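Local coordinates for probable secreted solute-binding lipoprotein (Streptomyces coelicolor, PDB 3I3V) that probably binds a solute outside the cell for delivery to a membrane transporter, as expected of a bacterial extracellular solute-binding lipoprotein, at residues Y195-G201 and L390-Y394; G169-Q175 and L369-S374; L10-L16 and A65-N71; L51-E56 and Y73-W79. All coordinates share one frame; numbering follows the deposited sequence.

Interaction 1 (Y195-G201 and L390-Y394); sequences YSTGDFG and LESAY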
# COMPACT_ATOMS: atom_id res chain seq x y z
N TYR C 195 -27.87 -40.98 -43.92
CA TYR C 195 -28.25 -40.02 -44.95
C TYR C 195 -27.15 -39.56 -45.89
O TYR C 195 -27.44 -38.91 -46.89
CB TYR C 195 -28.93 -38.81 -44.30
CG TYR C 195 -30.31 -39.18 -43.84
CD1 TYR C 195 -31.37 -39.18 -44.75
CD2 TYR C 195 -30.54 -39.67 -42.56
CE1 TYR C 195 -32.62 -39.68 -44.39
CE2 TYR C 195 -31.78 -40.18 -42.19
CZ TYR C 195 -32.81 -40.18 -43.12
OH TYR C 195 -34.02 -40.72 -42.79
N SER C 196 -25.90 -39.91 -45.59
CA SER C 196 -24.79 -39.54 -46.47
C SER C 196 -24.56 -40.61 -47.54
O SER C 196 -24.30 -40.29 -48.70
CB SER C 196 -23.49 -39.37 -45.67
OG SER C 196 -23.43 -38.09 -45.05
N THR C 197 -24.67 -41.87 -47.13
CA THR C 197 -24.44 -43.02 -48.02
C THR C 197 -25.71 -43.68 -48.56
O THR C 197 -25.65 -44.46 -49.52
CB THR C 197 -23.63 -44.09 -47.28
OG1 THR C 197 -24.41 -44.59 -46.17
CG2 THR C 197 -22.33 -43.50 -46.74
N GLY C 198 -26.85 -43.39 -47.94
CA GLY C 198 -28.10 -43.97 -48.37
C GLY C 198 -28.19 -45.43 -47.94
O GLY C 198 -28.79 -46.25 -48.64
N ASP C 199 -27.60 -45.74 -46.80
CA ASP C 199 -27.59 -47.10 -46.27
C ASP C 199 -28.63 -47.27 -45.16
O ASP C 199 -28.34 -47.11 -43.97
CB ASP C 199 -26.19 -47.43 -45.74
CG ASP C 199 -26.09 -48.83 -45.16
OD1 ASP C 199 -26.75 -49.75 -45.69
OD2 ASP C 199 -25.33 -49.00 -44.18
N PHE C 200 -29.85 -47.60 -45.57
CA PHE C 200 -30.95 -47.78 -44.64
C PHE C 200 -31.05 -49.21 -44.11
O PHE C 200 -32.08 -49.61 -43.56
CB PHE C 200 -32.26 -47.35 -45.32
CG PHE C 200 -32.33 -45.88 -45.60
CD1 PHE C 200 -32.84 -45.00 -44.64
CD2 PHE C 200 -31.82 -45.36 -46.78
CE1 PHE C 200 -32.83 -43.63 -44.86
CE2 PHE C 200 -31.80 -44.00 -47.01
CZ PHE C 200 -32.31 -43.13 -46.04
N GLY C 201 -29.96 -49.96 -44.25
CA GLY C 201 -29.94 -51.33 -43.79
C GLY C 201 -29.41 -51.47 -42.38
O GLY C 201 -29.66 -52.49 -41.73
N LEU C 390 -36.23 -45.66 -50.38
CA LEU C 390 -35.30 -44.69 -49.82
C LEU C 390 -33.92 -44.89 -50.44
O LEU C 390 -33.33 -43.95 -50.98
CB LEU C 390 -35.24 -44.85 -48.29
CG LEU C 390 -35.96 -43.86 -47.36
CD1 LEU C 390 -37.11 -43.15 -48.05
CD2 LEU C 390 -36.44 -44.61 -46.12
N GLU C 391 -33.42 -46.12 -50.39
CA GLU C 391 -32.11 -46.45 -50.94
C GLU C 391 -31.98 -46.17 -52.43
O GLU C 391 -30.89 -45.85 -52.91
CB GLU C 391 -31.78 -47.91 -50.65
CG GLU C 391 -31.74 -48.26 -49.17
CD GLU C 391 -31.20 -49.65 -48.90
OE1 GLU C 391 -31.19 -50.47 -49.84
OE2 GLU C 391 -30.79 -49.92 -47.75
N SER C 392 -33.08 -46.29 -53.17
CA SER C 392 -33.07 -46.04 -54.61
C SER C 392 -32.94 -44.56 -54.92
O SER C 392 -32.62 -44.17 -56.04
CB SER C 392 -34.34 -46.57 -55.25
OG SER C 392 -34.10 -47.79 -55.94
N ALA C 393 -33.21 -43.73 -53.91
CA ALA C 393 -33.12 -42.30 -54.09
C ALA C 393 -31.66 -41.92 -54.30
O ALA C 393 -31.36 -40.85 -54.83
CB ALA C 393 -33.69 -41.58 -52.87
N TYR C 394 -30.77 -42.82 -53.90
CA TYR C 394 -29.33 -42.59 -54.03
C TYR C 394 -28.73 -43.27 -55.25
O TYR C 394 -27.52 -43.42 -55.33
CB TYR C 394 -28.62 -43.09 -52.77
CG TYR C 394 -28.87 -42.24 -51.55
CD1 TYR C 394 -27.90 -41.35 -51.09
CD2 TYR C 394 -30.08 -42.32 -50.85
CE1 TYR C 394 -28.12 -40.57 -49.95
CE2 TYR C 394 -30.31 -41.55 -49.72
CZ TYR C 394 -29.33 -40.68 -49.27
OH TYR C 394 -29.56 -39.91 -48.15

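Interaction 2 (G169-Q175 and L369-S374); sequences GNDWTGQ and LITATS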
# COMPACT_ATOMS: atom_id res chain seq x y z
N GLY C 169 -46.57 -35.19 -47.02
CA GLY C 169 -45.84 -36.37 -47.43
C GLY C 169 -45.24 -36.31 -48.81
O GLY C 169 -44.42 -37.16 -49.16
N ASN C 170 -45.63 -35.33 -49.62
CA ASN C 170 -45.08 -35.22 -50.96
C ASN C 170 -44.11 -34.06 -51.13
O ASN C 170 -43.91 -33.58 -52.25
CB ASN C 170 -46.18 -35.10 -52.02
CG ASN C 170 -45.71 -35.52 -53.41
OD1 ASN C 170 -46.28 -35.11 -54.43
ND2 ASN C 170 -44.67 -36.36 -53.46
N ASP C 171 -43.54 -33.57 -50.03
CA ASP C 171 -42.54 -32.52 -50.12
C ASP C 171 -41.58 -32.53 -48.93
O ASP C 171 -41.56 -33.48 -48.15
CB ASP C 171 -43.18 -31.14 -50.35
CG ASP C 171 -43.87 -30.55 -49.13
OD1 ASP C 171 -43.73 -31.08 -48.01
OD2 ASP C 171 -44.56 -29.51 -49.31
N TRP C 172 -40.76 -31.48 -48.81
CA TRP C 172 -39.76 -31.40 -47.74
C TRP C 172 -40.23 -31.65 -46.30
O TRP C 172 -39.45 -32.14 -45.48
CB TRP C 172 -39.03 -30.06 -47.81
CG TRP C 172 -39.91 -28.85 -47.67
CD1 TRP C 172 -40.69 -28.29 -48.64
CD2 TRP C 172 -40.09 -28.06 -46.49
NE1 TRP C 172 -41.35 -27.18 -48.13
CE2 TRP C 172 -40.99 -27.02 -46.82
CE3 TRP C 172 -39.58 -28.12 -45.19
CZ2 TRP C 172 -41.39 -26.06 -45.89
CZ3 TRP C 172 -39.97 -27.16 -44.27
CH2 TRP C 172 -40.86 -26.14 -44.63
N THR C 173 -41.48 -31.32 -45.99
CA THR C 173 -41.98 -31.51 -44.63
C THR C 173 -42.06 -33.00 -44.35
O THR C 173 -41.54 -33.47 -43.33
CB THR C 173 -43.38 -30.84 -44.44
OG1 THR C 173 -44.29 -31.31 -45.44
CG2 THR C 173 -43.26 -29.33 -44.56
N GLY C 174 -42.69 -33.74 -45.26
CA GLY C 174 -42.79 -35.17 -45.09
C GLY C 174 -41.42 -35.84 -45.07
O GLY C 174 -41.18 -36.74 -44.24
N GLN C 175 -40.52 -35.41 -45.95
CA GLN C 175 -39.18 -36.00 -46.01
C GLN C 175 -38.38 -35.77 -44.73
O GLN C 175 -37.62 -36.63 -44.32
CB GLN C 175 -38.42 -35.50 -47.26
CG GLN C 175 -37.34 -34.45 -47.04
CD GLN C 175 -35.95 -35.05 -46.80
OE1 GLN C 175 -34.98 -34.32 -46.62
NE2 GLN C 175 -35.87 -36.37 -46.82
N LEU C 369 -35.40 -38.49 -52.88
CA LEU C 369 -35.64 -38.85 -51.49
C LEU C 369 -37.04 -38.37 -51.07
O LEU C 369 -37.68 -38.97 -50.21
CB LEU C 369 -34.56 -38.24 -50.60
CG LEU C 369 -34.34 -38.84 -49.21
CD1 LEU C 369 -34.01 -40.32 -49.33
CD2 LEU C 369 -33.20 -38.10 -48.51
N ILE C 370 -37.51 -37.30 -51.69
CA ILE C 370 -38.84 -36.77 -51.40
C ILE C 370 -39.87 -37.65 -52.08
O ILE C 370 -40.93 -37.92 -51.53
CB ILE C 370 -38.99 -35.32 -51.91
CG1 ILE C 370 -38.32 -34.35 -50.94
CG2 ILE C 370 -40.47 -34.98 -52.12
CD1 ILE C 370 -38.33 -32.91 -51.42
N THR C 371 -39.55 -38.11 -53.29
CA THR C 371 -40.46 -38.96 -54.04
C THR C 371 -40.56 -40.31 -53.35
O THR C 371 -41.63 -40.93 -53.35
CB THR C 371 -39.98 -39.15 -55.51
OG1 THR C 371 -39.86 -37.87 -56.15
CG2 THR C 371 -40.98 -39.98 -56.30
N ALA C 372 -39.46 -40.76 -52.76
CA ALA C 372 -39.43 -42.03 -52.04
C ALA C 372 -40.22 -41.87 -50.75
O ALA C 372 -40.82 -42.83 -50.25
CB ALA C 372 -37.99 -42.43 -51.72
N THR C 373 -40.19 -40.66 -50.21
CA THR C 373 -40.90 -40.36 -48.98
C THR C 373 -42.41 -40.38 -49.20
O THR C 373 -43.15 -40.84 -48.34
CB THR C 373 -40.46 -39.02 -48.41
OG1 THR C 373 -39.20 -39.20 -47.73
CG2 THR C 373 -41.48 -38.49 -47.44
N SER C 374 -42.86 -39.90 -50.35
CA SER C 374 -44.28 -39.93 -50.65
C SER C 374 -44.74 -41.39 -50.67
O SER C 374 -45.74 -41.75 -50.04
CB SER C 374 -44.57 -39.28 -52.00
OG SER C 374 -45.96 -39.28 -52.27

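Interaction 3 (L10-L16 and A65-N71); sequences LVVHTQL and ADVVMVN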
# COMPACT_ATOMS: atom_id res chain seq x y z
N LEU C 10 -16.53 -1.75 -45.47
CA LEU C 10 -16.73 -3.16 -45.33
C LEU C 10 -17.82 -3.55 -46.31
O LEU C 10 -18.90 -3.00 -46.24
CB LEU C 10 -17.21 -3.45 -43.92
CG LEU C 10 -16.76 -4.67 -43.14
CD1 LEU C 10 -17.91 -5.28 -42.38
CD2 LEU C 10 -16.12 -5.66 -44.05
N VAL C 11 -17.54 -4.47 -47.24
CA VAL C 11 -18.56 -4.90 -48.20
C VAL C 11 -19.03 -6.28 -47.77
O VAL C 11 -18.23 -7.20 -47.62
CB VAL C 11 -18.01 -5.00 -49.64
CG1 VAL C 11 -19.13 -5.39 -50.60
CG2 VAL C 11 -17.38 -3.69 -50.06
N VAL C 12 -20.34 -6.40 -47.57
CA VAL C 12 -20.96 -7.64 -47.12
C VAL C 12 -21.91 -8.23 -48.16
O VAL C 12 -22.87 -7.59 -48.56
CB VAL C 12 -21.77 -7.38 -45.82
CG1 VAL C 12 -22.50 -8.64 -45.38
CG2 VAL C 12 -20.85 -6.90 -44.72
N HIS C 13 -21.61 -9.46 -48.59
CA HIS C 13 -22.43 -10.19 -49.56
C HIS C 13 -23.36 -11.06 -48.72
O HIS C 13 -22.92 -12.04 -48.13
CB HIS C 13 -21.55 -11.05 -50.46
CG HIS C 13 -22.18 -11.38 -51.78
ND1 HIS C 13 -21.54 -12.11 -52.74
CD2 HIS C 13 -23.39 -11.04 -52.28
CE1 HIS C 13 -22.33 -12.21 -53.80
NE2 HIS C 13 -23.45 -11.57 -53.55
N THR C 14 -24.64 -10.70 -48.69
CA THR C 14 -25.65 -11.37 -47.86
C THR C 14 -26.91 -11.84 -48.53
O THR C 14 -27.36 -11.25 -49.50
CB THR C 14 -26.16 -10.40 -46.79
OG1 THR C 14 -25.10 -9.55 -46.37
CG2 THR C 14 -26.73 -11.15 -45.62
N GLN C 15 -27.52 -12.87 -47.94
CA GLN C 15 -28.79 -13.40 -48.43
C GLN C 15 -29.91 -12.67 -47.70
O GLN C 15 -31.07 -12.81 -48.06
CB GLN C 15 -28.90 -14.89 -48.12
CG GLN C 15 -28.03 -15.76 -49.00
CD GLN C 15 -28.26 -17.23 -48.75
OE1 GLN C 15 -28.25 -17.69 -47.60
NE2 GLN C 15 -28.46 -17.99 -49.83
N LEU C 16 -29.53 -11.88 -46.69
CA LEU C 16 -30.48 -11.11 -45.90
C LEU C 16 -30.59 -9.70 -46.44
O LEU C 16 -29.60 -9.14 -46.92
CB LEU C 16 -30.03 -11.02 -44.43
CG LEU C 16 -29.90 -12.30 -43.61
CD1 LEU C 16 -29.59 -11.93 -42.17
CD2 LEU C 16 -31.19 -13.11 -43.69
N ALA C 65 -16.75 -9.70 -52.00
CA ALA C 65 -17.08 -9.01 -50.76
C ALA C 65 -16.12 -9.43 -49.66
O ALA C 65 -15.47 -10.47 -49.76
CB ALA C 65 -18.52 -9.34 -50.36
N ASP C 66 -16.03 -8.63 -48.60
CA ASP C 66 -15.15 -8.90 -47.47
C ASP C 66 -15.73 -9.94 -46.51
O ASP C 66 -15.00 -10.71 -45.86
CB ASP C 66 -14.88 -7.61 -46.70
CG ASP C 66 -14.38 -6.50 -47.59
OD1 ASP C 66 -13.31 -6.69 -48.22
OD2 ASP C 66 -15.05 -5.44 -47.67
N VAL C 67 -17.06 -9.95 -46.40
CA VAL C 67 -17.77 -10.87 -45.52
C VAL C 67 -18.96 -11.43 -46.26
O VAL C 67 -19.66 -10.70 -46.99
CB VAL C 67 -18.28 -10.14 -44.25
CG1 VAL C 67 -19.12 -11.09 -43.41
CG2 VAL C 67 -17.12 -9.60 -43.43
N VAL C 68 -19.21 -12.71 -46.08
CA VAL C 68 -20.33 -13.37 -46.74
C VAL C 68 -21.31 -13.91 -45.72
O VAL C 68 -20.92 -14.38 -44.66
CB VAL C 68 -19.84 -14.53 -47.63
CG1 VAL C 68 -21.00 -15.06 -48.47
CG2 VAL C 68 -18.69 -14.07 -48.52
N MSE C 69 -22.60 -13.83 -46.03
CA MSE C 69 -23.60 -14.35 -45.11
C MSE C 69 -24.45 -15.37 -45.83
O MSE C 69 -25.42 -15.01 -46.50
CB MSE C 69 -24.46 -13.22 -44.56
CG MSE C 69 -23.68 -12.20 -43.73
SE MSE C 69 -24.81 -10.78 -43.00
CE MSE C 69 -25.84 -11.88 -41.78
N VAL C 70 -24.08 -16.64 -45.69
CA VAL C 70 -24.79 -17.75 -46.33
C VAL C 70 -24.87 -18.95 -45.40
O VAL C 70 -24.15 -19.03 -44.41
CB VAL C 70 -24.09 -18.25 -47.62
CG1 VAL C 70 -24.76 -17.70 -48.83
CG2 VAL C 70 -22.60 -17.90 -47.59
N ASN C 71 -25.74 -19.89 -45.75
CA ASN C 71 -25.89 -21.08 -44.95
C ASN C 71 -24.89 -22.12 -45.44
O ASN C 71 -24.11 -21.86 -46.36
CB ASN C 71 -27.32 -21.63 -45.05
CG ASN C 71 -27.72 -21.99 -46.48
OD1 ASN C 71 -28.41 -22.99 -46.72
ND2 ASN C 71 -27.31 -21.16 -47.43

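Interaction 4 (L51-E56 and Y73-W79); sequences LAQVYE and YDKTLAW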
# COMPACT_ATOMS: atom_id res chain seq x y z
N LEU C 51 -26.42 -16.62 -54.48
CA LEU C 51 -25.34 -15.84 -53.87
C LEU C 51 -24.00 -16.55 -54.03
O LEU C 51 -23.00 -15.94 -54.42
CB LEU C 51 -25.62 -15.57 -52.39
CG LEU C 51 -24.52 -14.85 -51.58
CD1 LEU C 51 -25.11 -14.35 -50.29
CD2 LEU C 51 -23.34 -15.80 -51.30
N ALA C 52 -23.98 -17.84 -53.70
CA ALA C 52 -22.77 -18.64 -53.81
C ALA C 52 -22.16 -18.53 -55.21
O ALA C 52 -20.96 -18.34 -55.34
CB ALA C 52 -23.08 -20.09 -53.48
N GLN C 53 -22.99 -18.65 -56.24
CA GLN C 53 -22.52 -18.56 -57.62
C GLN C 53 -21.96 -17.17 -57.89
O GLN C 53 -20.88 -17.03 -58.45
CB GLN C 53 -23.66 -18.84 -58.63
CG GLN C 53 -24.18 -20.29 -58.71
CD GLN C 53 -25.02 -20.73 -57.50
OE1 GLN C 53 -25.46 -21.88 -57.43
NE2 GLN C 53 -25.26 -19.81 -56.55
N VAL C 54 -22.71 -16.15 -57.49
CA VAL C 54 -22.29 -14.76 -57.70
C VAL C 54 -21.02 -14.47 -56.93
O VAL C 54 -20.16 -13.73 -57.42
CB VAL C 54 -23.37 -13.77 -57.23
CG1 VAL C 54 -22.89 -12.33 -57.44
CG2 VAL C 54 -24.66 -14.03 -57.99
N TYR C 55 -20.90 -15.03 -55.73
CA TYR C 55 -19.70 -14.81 -54.94
C TYR C 55 -18.47 -15.44 -55.62
O TYR C 55 -17.40 -14.85 -55.64
CB TYR C 55 -19.85 -15.37 -53.54
CG TYR C 55 -18.57 -15.31 -52.74
CD1 TYR C 55 -18.13 -14.11 -52.17
CD2 TYR C 55 -17.77 -16.43 -52.59
CE1 TYR C 55 -16.93 -14.04 -51.47
CE2 TYR C 55 -16.57 -16.38 -51.89
CZ TYR C 55 -16.15 -15.18 -51.34
OH TYR C 55 -14.97 -15.13 -50.66
N GLU C 56 -18.62 -16.65 -56.16
CA GLU C 56 -17.50 -17.32 -56.81
C GLU C 56 -17.04 -16.55 -58.05
O GLU C 56 -15.85 -16.45 -58.33
CB GLU C 56 -17.88 -18.77 -57.16
CG GLU C 56 -18.14 -19.59 -55.91
CD GLU C 56 -18.54 -21.02 -56.19
OE1 GLU C 56 -18.64 -21.39 -57.38
OE2 GLU C 56 -18.77 -21.77 -55.21
N TYR C 73 -24.38 -25.49 -47.26
CA TYR C 73 -24.98 -26.48 -48.13
C TYR C 73 -23.95 -26.90 -49.17
O TYR C 73 -22.85 -26.34 -49.22
CB TYR C 73 -26.25 -25.94 -48.80
CG TYR C 73 -26.03 -24.87 -49.85
CD1 TYR C 73 -25.62 -23.58 -49.51
CD2 TYR C 73 -26.24 -25.15 -51.21
CE1 TYR C 73 -25.43 -22.59 -50.48
CE2 TYR C 73 -26.06 -24.18 -52.18
CZ TYR C 73 -25.65 -22.91 -51.83
OH TYR C 73 -25.51 -21.95 -52.80
N ASP C 74 -24.31 -27.87 -50.00
CA ASP C 74 -23.42 -28.41 -51.03
C ASP C 74 -22.32 -27.49 -51.55
O ASP C 74 -21.13 -27.78 -51.38
CB ASP C 74 -24.25 -28.91 -52.22
CG ASP C 74 -23.40 -29.68 -53.23
OD1 ASP C 74 -23.31 -29.24 -54.40
OD2 ASP C 74 -22.82 -30.72 -52.83
N LYS C 75 -22.70 -26.39 -52.20
CA LYS C 75 -21.72 -25.46 -52.76
C LYS C 75 -20.77 -24.79 -51.77
O LYS C 75 -19.55 -24.83 -51.98
CB LYS C 75 -22.44 -24.40 -53.59
CG LYS C 75 -21.50 -23.42 -54.29
CD LYS C 75 -22.17 -22.72 -55.48
CE LYS C 75 -21.99 -23.50 -56.75
NZ LYS C 75 -20.54 -23.66 -57.06
N THR C 76 -21.29 -24.17 -50.72
CA THR C 76 -20.44 -23.49 -49.74
C THR C 76 -19.64 -24.48 -48.91
O THR C 76 -18.72 -24.11 -48.20
CB THR C 76 -21.26 -22.56 -48.79
OG1 THR C 76 -22.15 -23.33 -47.98
CG2 THR C 76 -22.07 -21.55 -49.61
N LEU C 77 -20.00 -25.75 -49.02
CA LEU C 77 -19.33 -26.82 -48.29
C LEU C 77 -17.93 -27.03 -48.89
O LEU C 77 -17.06 -27.62 -48.26
CB LEU C 77 -20.16 -28.09 -48.43
CG LEU C 77 -20.47 -29.05 -47.28
CD1 LEU C 77 -20.39 -28.37 -45.94
CD2 LEU C 77 -21.86 -29.62 -47.51
N ALA C 78 -17.73 -26.52 -50.10
CA ALA C 78 -16.47 -26.66 -50.81
C ALA C 78 -15.57 -25.43 -50.75
O ALA C 78 -14.45 -25.47 -51.24
CB ALA C 78 -16.73 -27.01 -52.28
N TRP C 79 -16.05 -24.34 -50.16
CA TRP C 79 -15.27 -23.11 -50.09
C TRP C 79 -14.02 -23.16 -49.22
O TRP C 79 -13.00 -22.61 -49.59
CB TRP C 79 -16.15 -21.95 -49.59
CG TRP C 79 -17.13 -21.43 -50.60
CD1 TRP C 79 -17.24 -21.82 -51.91
CD2 TRP C 79 -18.08 -20.38 -50.41
NE1 TRP C 79 -18.19 -21.07 -52.54
CE2 TRP C 79 -18.73 -20.17 -51.65
CE3 TRP C 79 -18.44 -19.59 -49.31
CZ2 TRP C 79 -19.72 -19.21 -51.82
CZ3 TRP C 79 -19.44 -18.62 -49.49
CH2 TRP C 79 -20.06 -18.44 -50.73
O HOH W 1 -26.02 -19.45 -52.62

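Interaction 1 (Y195-G201 and L390-Y394)
Y394, near the C-terminal end of helix 383-392, lays the face of its ring under G198, the positive-phi glycine (phi 75°) just after helix 188-197; the contact packs together the C-terminal ends of two helices of the solute-binding-protein fold. The glycine CA stands 3.4 Å from the centroid of the Y394 ring, almost straight above it, a CH-pi contact. Any CB on residue 198 would run into CG of Y394, so a residue without a side chain suits the place. The Y394 hydroxyl reaches beyond the glycine and donates to the backbone oxygen of Y195, OH to O 2.7 Å, arriving 40° above the carbonyl plane. With a phenylalanine in place of Y394 the ring could still cover G198, but the Y195 carbonyl would probably lose this donor and the two helix ends their one strong cross-link. The F200 and Y394 side chains cross at about a right angle, and CE2 of Y394 lies at the edge of the F200 ring, 3.9 Å from its CE2. One face of F200 is taken by L390, whose CB sits 3.8 Å from the ring centroid in a second CH-pi contact. E391, its chain extended beyond CG, runs antiparallel to the F200 side chain, CG near the ring's edge. Its carboxylate lies rather near that of D199, and two other groups probably ease this: R387, in a long, weak ion pair with E391, and H193, which bonds D199. At the end of E391, OE2 accepts a weak, bent hydrogen bond from the backbone N of F200 at 3.3 Å.

Interaction 2 (G169-Q175 and L369-S374)
T373 presses its methyl group into the Asp-capped first turn of helix 172-182, packing that turn on helix 363-377 in the second lobe of the solute-binding-protein fold. CG2 lies opposite the backbone N across chi1 (-79° for OG1), and this aims it at the Q175 backbone N, 3.6 Å away, and at the carbonyl carbon of G174. G174 has to be small: a CB would strike CA of G169 and point toward T373. The T373 hydroxyl turns back to its own helix, OG1 donating to L369 O at 2.9 Å. Were T373 an alanine, the missing methyl would probably leave a gap beside G174 and Q175, and L369 O would lose the hydroxyl. I370 sets CG1 against CB of Q175 at 3.9 Å, while its CG2 touches CA of D171, the N-cap residue whose OD1 accepts from T173 N. Q175 bends at chi2 and brings NE2 across to CD2 of L369, 3.6 Å off. Buried G169 O makes a CA-H...O contact with S374 CA at 3.1 Å. Toward solvent the fit is slacker: exposed N170 rests ND2 against CB of S374, whose hydroxyl bonds Q226 O instead. With the threonine, serine and aspartate bonds all made within their own segments or to third parties, complementary shape holds the pair together.

Interaction 3 (L10-L16 and A65-N71)
A65 opens the run with its CB against CB of H13, 3.5 Å apart, just before strand 67-70 pairs in parallel with strand 9-14 in the sheet of the N-terminal lobe of this periplasmic-binding-protein fold. D66 then grips V11 twice: its backbone N donates to V11 O, and its carboxylate OD2 accepts from V11 N at 2.7 Å through the anti lone pair. The aspartate thus serves a backbone N-H before strand 67-70 begins, and K299 forms a salt bridge with the same oxygen. V67 N also donates to V11 O (3.2 Å), and V67 O accepts from H13 N at 2.8 Å, nearly in line with the carbonyl. The valine lies side by side with V12, beta-branched residues suiting the flat face they share. V68, on the face bearing H13, brings CG1 near the H13 carbonyl. M69, a selenomethionine, donates from N to H13 O at 2.8 Å, while CB of M69 and CG2 of T14, on the same face as V12, are unusually close at 3.2 Å. CE of M69, bent at chi3, meets CD1 of L16. Pairing fades beyond it: Q15 N to M69 O is weak, and V70 packs CG1 on CD of Q15, whose NE2 bonds G48 O. Backbone bonds therefore set the register, an aspartate side chain supplies one more bond at one end, and V12, V67 and M69 give one face an apolar surface.

Interaction 4 (L51-E56 and Y73-W79)
The loop after strand 67-70, with helix-like backbone angles at 75-78, packs against helix 51-60, and E56 fixes it by clasping K75 and W79 with one carboxylate. OE2 of E56 receives the indole NE1 of W79 at 2.8 Å on its anti lone pair, nearly straight (164°) and in the ring plane. K75 faces E56, its chain bent at chi3 and chi4, and forms a salt bridge from K75 NZ to E56 OE1 at 3.0 Å. A weak bond joins the same nitrogen to the other carboxylate oxygen. Shared between a lysine and an indole N-H, the carboxylate is probably kept charged and restrained from turning. Y55 brings CD2 over one face of W79, 3.5 Å from CZ2, its ring oblique at 46°. T76 CG2 covers the opposite face. A52 is small enough for its CB to touch CD of K75, at a tight 3.4 Å, and the hydroxyl of Y73. A water links that hydroxyl, 2.6 Å from Y73 OH, to the first-turn N-H of A52, which donates to it. Around the contact, Y55 OH bonds A84 O, and W79 meets W291 of strand 289-292 edge-to-face. L51 and Y55 turn the helix's inner side to V68 of strand 67-70 and H13 of strand 9-14.

From the N terminus, interaction 3 comes first, closing a loop of 48 residues between strands 9-14 and 67-70. Interaction 4 starts within that loop, on helix 51-60, and ends past it at residue 79, so the two cross; they touch, V70 and V68 packing on L51 and Y55, and together bind helix to sheet in one lobe. Much later in the chain, interaction 2 and interaction 1 cross likewise: helices 172-182 and 188-197 meet the C-terminal helices 363-377 and 383-392, across 193 and 188 residues. This second pair, joined through L369 and A393, lies in series with the first, its centres 25 to 34 Å from theirs.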